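Local atomic coordinates of anaerobically-induced outer membrane porin OprE (Pseudomonas aeruginosa, PDB entry 4FRX), a protein that probably acts as a porin, forming a beta-barrel channel through which small solutes cross the outer membrane. Residues E278-A283 with L304-F310; L65-R71 with P99-S105. All coordinates share one frame; numbering follows the deposited sequence.

Contact 1 (E278-A283 with L304-F310)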
loop_
_atom_site.group_PDB
_atom_site.type_symbol
_atom_site.label_atom_id
_atom_site.label_comp_id
_atom_site.label_asym_id
_atom_site.label_seq_id
_atom_site.Cartn_x
_atom_site.Cartn_y
_atom_site.Cartn_z
ATOM N N GLU A 278 -0.284 18.443 -15.392
ATOM C CA GLU A 278 1.106 18.117 -15.105
ATOM C C GLU A 278 1.231 17.682 -13.650
ATOM O O GLU A 278 0.581 18.256 -12.789
ATOM C CB GLU A 278 1.974 19.349 -15.323
ATOM C CG GLU A 278 3.449 19.030 -15.394
ATOM C CD GLU A 278 4.315 20.234 -15.701
ATOM O OE1 GLU A 278 3.794 21.374 -15.715
ATOM O OE2 GLU A 278 5.528 20.030 -15.922
ATOM N N VAL A 279 2.055 16.672 -13.376
ATOM C CA VAL A 279 2.365 16.332 -11.985
ATOM C C VAL A 279 3.104 17.518 -11.356
ATOM O O VAL A 279 3.985 18.096 -11.982
ATOM C CB VAL A 279 3.208 15.039 -11.863
ATOM C CG1 VAL A 279 3.705 14.851 -10.437
ATOM C CG2 VAL A 279 2.396 13.832 -12.302
ATOM N N ASP A 280 2.727 17.865 -10.126
ATOM C CA ASP A 280 3.180 19.070 -9.441
ATOM C C ASP A 280 2.596 19.009 -8.036
ATOM O O ASP A 280 1.571 19.617 -7.758
ATOM C CB ASP A 280 2.660 20.325 -10.169
ATOM C CG ASP A 280 2.918 21.620 -9.398
ATOM O OD1 ASP A 280 4.012 21.762 -8.825
ATOM O OD2 ASP A 280 2.021 22.499 -9.373
ATOM N N ASN A 281 3.254 18.269 -7.144
ATOM C CA ASN A 281 2.753 18.075 -5.791
ATOM C C ASN A 281 3.884 18.019 -4.756
ATOM O O ASN A 281 4.911 17.366 -4.960
ATOM C CB ASN A 281 1.904 16.794 -5.722
ATOM C CG ASN A 281 1.280 16.562 -4.346
ATOM O OD1 ASN A 281 0.135 16.929 -4.103
ATOM N ND2 ASN A 281 2.027 15.939 -3.452
ATOM N N ARG A 282 3.701 18.761 -3.675
ATOM C CA ARG A 282 4.578 18.684 -2.518
ATOM C C ARG A 282 3.728 18.275 -1.319
ATOM O O ARG A 282 2.709 18.890 -1.042
ATOM C CB ARG A 282 5.283 20.029 -2.273
ATOM C CG ARG A 282 6.220 20.448 -3.408
ATOM C CD ARG A 282 6.867 21.813 -3.173
ATOM N NE ARG A 282 5.913 22.924 -3.189
ATOM C CZ ARG A 282 5.416 23.493 -2.094
ATOM N NH1 ARG A 282 5.775 23.060 -0.893
ATOM N NH2 ARG A 282 4.561 24.495 -2.197
ATOM N N ALA A 283 4.133 17.208 -0.624
ATOM C CA ALA A 283 3.363 16.698 0.512
ATOM C C ALA A 283 4.267 16.722 1.748
ATOM O O ALA A 283 5.429 16.372 1.653
ATOM C CB ALA A 283 2.936 15.289 0.238
ATOM N N LEU A 304 -0.796 19.193 1.437
ATOM C CA LEU A 304 -0.486 18.990 0.024
ATOM C C LEU A 304 -0.531 20.315 -0.697
ATOM O O LEU A 304 -1.553 20.995 -0.666
ATOM C CB LEU A 304 -1.532 18.096 -0.640
ATOM C CG LEU A 304 -1.774 16.737 -0.001
ATOM C CD1 LEU A 304 -2.531 15.842 -0.989
ATOM C CD2 LEU A 304 -0.464 16.118 0.387
ATOM N N ASN A 305 0.557 20.667 -1.370
ATOM C CA ASN A 305 0.597 21.897 -2.178
ATOM C C ASN A 305 0.941 21.549 -3.614
ATOM O O ASN A 305 1.545 20.498 -3.875
ATOM C CB ASN A 305 1.639 22.873 -1.622
ATOM C CG ASN A 305 1.185 23.548 -0.339
ATOM O OD1 ASN A 305 0.006 23.846 -0.168
ATOM N ND2 ASN A 305 2.125 23.816 0.554
ATOM N N GLY A 306 0.557 22.419 -4.546
ATOM C CA GLY A 306 0.756 22.156 -5.966
ATOM C C GLY A 306 -0.564 21.857 -6.668
ATOM O O GLY A 306 -1.586 21.598 -6.019
ATOM N N ASP A 307 -0.539 21.860 -7.995
ATOM C CA ASP A 307 -1.745 21.654 -8.788
ATOM C C ASP A 307 -2.184 20.200 -8.960
ATOM O O ASP A 307 -3.313 19.949 -9.360
ATOM C CB ASP A 307 -1.565 22.230 -10.194
ATOM C CG ASP A 307 -1.431 23.730 -10.200
ATOM O OD1 ASP A 307 -1.874 24.375 -9.223
ATOM O OD2 ASP A 307 -0.883 24.258 -11.195
ATOM N N SER A 308 -1.299 19.239 -8.719
ATOM C CA SER A 308 -1.689 17.844 -8.954
ATOM C C SER A 308 -1.965 17.134 -7.641
ATOM O O SER A 308 -1.460 17.542 -6.585
ATOM C CB SER A 308 -0.613 17.088 -9.736
ATOM O OG SER A 308 0.369 16.554 -8.854
ATOM N N ASP A 309 -2.789 16.093 -7.712
ATOM C CA ASP A 309 -2.927 15.152 -6.603
ATOM C C ASP A 309 -1.571 14.544 -6.300
ATOM O O ASP A 309 -0.625 14.624 -7.092
ATOM C CB ASP A 309 -3.883 14.007 -6.952
ATOM C CG ASP A 309 -5.317 14.464 -7.190
ATOM O OD1 ASP A 309 -5.655 15.663 -7.022
ATOM O OD2 ASP A 309 -6.118 13.585 -7.549
ATOM N N PHE A 310 -1.461 13.939 -5.135
ATOM C CA PHE A 310 -0.261 13.195 -4.822
ATOM C C PHE A 310 -0.196 11.962 -5.723
ATOM O O PHE A 310 -1.141 11.182 -5.742
ATOM C CB PHE A 310 -0.323 12.733 -3.380
ATOM C CG PHE A 310 0.824 11.848 -2.997
ATOM C CD1 PHE A 310 2.087 12.382 -2.787
ATOM C CD2 PHE A 310 0.635 10.479 -2.834
ATOM C CE1 PHE A 310 3.152 11.572 -2.418
ATOM C CE2 PHE A 310 1.682 9.660 -2.468
ATOM C CZ PHE A 310 2.952 10.212 -2.256
#
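Ser308 and Asp280 bond to each other twice at the open end of the antiparallel hairpin 280-292/295-305 of this OprD-family barrel. Followed outward, Ser308 CB packs 3.5 Å from Glu278 O. Its OG, placed between the backbone N and the carbonyl carbon (chi1 86°), accepts the Asp280 N-H at 3.0 Å and donates to Asp309 O at 2.8 Å. Ser308 N returns a straight bond to Asp280 O (171°), reaching it from above the carbonyl plane. A third link uses the Asp280 carboxylate, whose OD2 is met by Asp307 N at 3.0 Å from above the carboxylate plane. Gly306 CA makes a CA-H...O contact with Asp280 O at 3.2 Å. Further along, Arg282 and Asn305 form a hydrogen-bonded pair with both backbone bonds, and in one of its two conformers the guanidinium of Arg282 lays one face over Asn305 CB, while Asn305 OD1 bonds to Arg340. Ala283 CB and Leu304 CD2 make an apolar contact at 3.5 Å. Regular strand pairing thus gives way at Gly306 to a polar loop junction, in which the Ser308 hydroxyl both accepts and donates, which should hold its rotation.

Contact 2 (L65-R71 with P99-S105); sequences LGLLGVR and PVHDFAS. With C8E ((hydroxyethyloxy)tri(ethyloxy)octane), chain D.
Arg71 spends its side chain on main-chain carbonyls of the segment that returns to the barrel wall: NE bonds to Val100 O at 2.9 Å, and NH2 reaches Pro99 O in a weak bond, while its backbone N holds His101 O. This antiparallel pairing of strands 59-71 and 102-114 belongs to the OprD-type beta-barrel; here residues 65-71 and 102-105 run 175° apart. Arg71 CG stands anti to the backbone N (chi1 -172°) and the chain bends at chi3; Val100 O then lies at the edge of the guanidinium, near its plane, although NE sits above the carbonyl plane of Val100. Arg71 CD meanwhile packs on Pro99 CB at 3.7 Å. Gly69 and Phe103 form a hydrogen-bonded pair in which the Phe103 ring leans back toward the glycine, CE1 4.1 Å from Gly69 CA; beyond it the ring meets Phe91. On the other face, Leu68 CD1 touches Ala104 CB at 3.9 Å. There the detergent's octyl chain also lies, C5 at 3.8 Å from Ala104 CB, consistent with a membrane-facing surface. Leu67 and Ser105 pair through both backbone bonds, and one water links Ser105 OG (3.0 Å) to Leu65 O, to which it donates.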
loop_
_atom_site.group_PDB
_atom_site.type_symbol
_atom_site.label_atom_id
_atom_site.label_comp_id
_atom_site.label_asym_id
_atom_site.label_seq_id
_atom_site.Cartn_x
_atom_site.Cartn_y
_atom_site.Cartn_z
ATOM N N LEU A 65 4.710 -17.719 -5.523
ATOM C CA LEU A 65 3.549 -17.212 -4.813
ATOM C C LEU A 65 2.290 -17.658 -5.553
ATOM O O LEU A 65 2.021 -17.201 -6.661
ATOM C CB LEU A 65 3.604 -15.685 -4.715
ATOM C CG LEU A 65 2.361 -15.073 -4.068
ATOM C CD1 LEU A 65 2.266 -15.503 -2.607
ATOM C CD2 LEU A 65 2.320 -13.564 -4.212
ATOM N N GLY A 66 1.545 -18.582 -4.950
ATOM C CA GLY A 66 0.313 -19.089 -5.536
ATOM C C GLY A 66 -0.876 -18.435 -4.865
ATOM O O GLY A 66 -0.948 -18.402 -3.644
ATOM N N LEU A 67 -1.797 -17.901 -5.663
ATOM C CA LEU A 67 -2.946 -17.185 -5.136
ATOM C C LEU A 67 -4.238 -17.771 -5.708
ATOM O O LEU A 67 -4.338 -17.949 -6.914
ATOM C CB LEU A 67 -2.854 -15.707 -5.536
ATOM C CG LEU A 67 -1.605 -14.910 -5.139
ATOM C CD1 LEU A 67 -1.766 -13.439 -5.536
ATOM C CD2 LEU A 67 -1.387 -15.021 -3.659
ATOM N N LEU A 68 -5.217 -18.070 -4.858
ATOM C CA LEU A 68 -6.498 -18.603 -5.327
ATOM C C LEU A 68 -7.632 -17.959 -4.556
ATOM O O LEU A 68 -7.584 -17.880 -3.333
ATOM C CB LEU A 68 -6.562 -20.122 -5.132
ATOM C CG LEU A 68 -7.938 -20.777 -5.340
ATOM C CD1 LEU A 68 -8.392 -20.724 -6.798
ATOM C CD2 LEU A 68 -7.905 -22.213 -4.841
ATOM N N GLY A 69 -8.644 -17.480 -5.272
ATOM C CA GLY A 69 -9.806 -16.883 -4.638
ATOM C C GLY A 69 -11.061 -17.562 -5.151
ATOM O O GLY A 69 -11.210 -17.745 -6.349
ATOM N N VAL A 70 -11.951 -17.944 -4.242
ATOM C CA VAL A 70 -13.175 -18.639 -4.611
ATOM C C VAL A 70 -14.366 -17.843 -4.094
ATOM O O VAL A 70 -14.407 -17.504 -2.909
ATOM C CB VAL A 70 -13.212 -20.065 -3.992
ATOM C CG1 VAL A 70 -14.480 -20.794 -4.420
ATOM C CG2 VAL A 70 -11.967 -20.863 -4.384
ATOM N N ARG A 71 -15.321 -17.528 -4.970
ATOM C CA ARG A 71 -16.471 -16.702 -4.580
ATOM C C ARG A 71 -17.485 -17.490 -3.745
ATOM O O ARG A 71 -17.818 -18.621 -4.077
ATOM C CB ARG A 71 -17.143 -16.069 -5.808
ATOM C CG ARG A 71 -18.225 -15.056 -5.438
ATOM C CD ARG A 71 -18.682 -14.216 -6.628
ATOM N NE ARG A 71 -18.886 -15.032 -7.817
ATOM C CZ ARG A 71 -19.988 -15.734 -8.067
ATOM N NH1 ARG A 71 -20.998 -15.719 -7.209
ATOM N NH2 ARG A 71 -20.074 -16.453 -9.178
ATOM N N PRO A 99 -19.412 -11.808 -11.761
ATOM C CA PRO A 99 -18.179 -12.192 -11.067
ATOM C C PRO A 99 -17.844 -13.660 -11.304
ATOM O O PRO A 99 -18.725 -14.513 -11.208
ATOM C CB PRO A 99 -18.519 -11.966 -9.589
ATOM C CG PRO A 99 -19.676 -11.024 -9.593
ATOM C CD PRO A 99 -20.456 -11.360 -10.825
ATOM N N VAL A 100 -16.584 -13.945 -11.612
ATOM C CA VAL A 100 -16.149 -15.316 -11.842
ATOM C C VAL A 100 -16.372 -16.168 -10.598
ATOM O O VAL A 100 -16.586 -15.646 -9.505
ATOM C CB VAL A 100 -14.662 -15.379 -12.235
ATOM C CG1 VAL A 100 -14.416 -14.587 -13.510
ATOM C CG2 VAL A 100 -13.790 -14.863 -11.101
ATOM N N HIS A 101 -16.318 -17.484 -10.773
ATOM C CA HIS A 101 -16.489 -18.413 -9.673
ATOM C C HIS A 101 -15.226 -18.515 -8.866
ATOM O O HIS A 101 -15.264 -18.698 -7.631
ATOM C CB HIS A 101 -16.897 -19.783 -10.206
ATOM C CG HIS A 101 -16.755 -20.903 -9.201
ATOM N ND1 HIS A 101 -15.678 -21.707 -9.162
ATOM C CD2 HIS A 101 -17.608 -21.339 -8.190
ATOM C CE1 HIS A 101 -15.828 -22.609 -8.175
ATOM N NE2 HIS A 101 -17.010 -22.383 -7.580
ATOM N N ASP A 102 -14.092 -18.393 -9.546
ATOM C CA ASP A 102 -12.791 -18.485 -8.907
ATOM C C ASP A 102 -11.761 -17.837 -9.800
ATOM O O ASP A 102 -11.977 -17.694 -11.006
ATOM C CB ASP A 102 -12.412 -19.952 -8.683
ATOM C CG ASP A 102 -12.443 -20.759 -9.967
ATOM O OD1 ASP A 102 -13.529 -21.259 -10.332
ATOM O OD2 ASP A 102 -11.383 -20.882 -10.618
ATOM N N PHE A 103 -10.648 -17.437 -9.197
ATOM C CA PHE A 103 -9.510 -16.935 -9.952
ATOM C C PHE A 103 -8.199 -17.270 -9.255
ATOM O O PHE A 103 -8.149 -17.395 -8.027
ATOM C CB PHE A 103 -9.656 -15.437 -10.315
ATOM C CG PHE A 103 -9.511 -14.478 -9.157
ATOM C CD1 PHE A 103 -10.388 -14.508 -8.081
ATOM C CD2 PHE A 103 -8.546 -13.472 -9.200
ATOM C CE1 PHE A 103 -10.263 -13.588 -7.033
ATOM C CE2 PHE A 103 -8.414 -12.559 -8.159
ATOM C CZ PHE A 103 -9.280 -12.614 -7.076
ATOM N N ALA A 104 -7.148 -17.464 -10.047
ATOM C CA ALA A 104 -5.869 -17.903 -9.499
ATOM C C ALA A 104 -4.704 -17.378 -10.307
ATOM O O ALA A 104 -4.821 -17.116 -11.505
ATOM C CB ALA A 104 -5.801 -19.423 -9.436
ATOM N N SER A 105 -3.560 -17.255 -9.651
ATOM C CA SER A 105 -2.354 -16.862 -10.355
ATOM C C SER A 105 -1.156 -17.485 -9.666
ATOM O O SER A 105 -1.231 -17.900 -8.507
ATOM C CB SER A 105 -2.226 -15.340 -10.430
ATOM O OG SER A 105 -2.293 -14.751 -9.146
HETATM C C1 C8E D . -3.394 -22.685 -2.877
HETATM C C2 C8E D . -2.811 -21.770 -3.951
HETATM C C3 C8E D . -3.275 -22.225 -5.329
HETATM C C4 C8E D . -2.788 -21.297 -6.432
HETATM C C5 C8E D . -3.279 -21.791 -7.790
HETATM C C6 C8E D . -2.383 -21.360 -8.949
HETATM C C7 C8E D . -2.940 -21.953 -10.240
HETATM C C8 C8E D . -2.014 -21.700 -11.423
HETATM O O9 C8E D . -2.614 -20.790 -12.316
HETATM O O HOH W 1 0.445 -14.846 -7.925
#

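Contacts 1 and 2 lie on opposite sides of the chain's centre, 37 Å apart between centres and about 23 Å between nearest atoms, so they do not touch. Each joins an antiparallel strand pair of the barrel wall close to where the strands pass into long connections, probably at the extracellular end. They differ in how their strands are connected: contact 1 closes the open end of a hairpin whose two strands are joined by a short turn, whereas contact 2 brackets the long segment between strands 59-71 and 102-114. Detergent separates them too: C8E packs directly on contact 2, but the one near contact 1 stays about 7 Å from the Arg282 side chain.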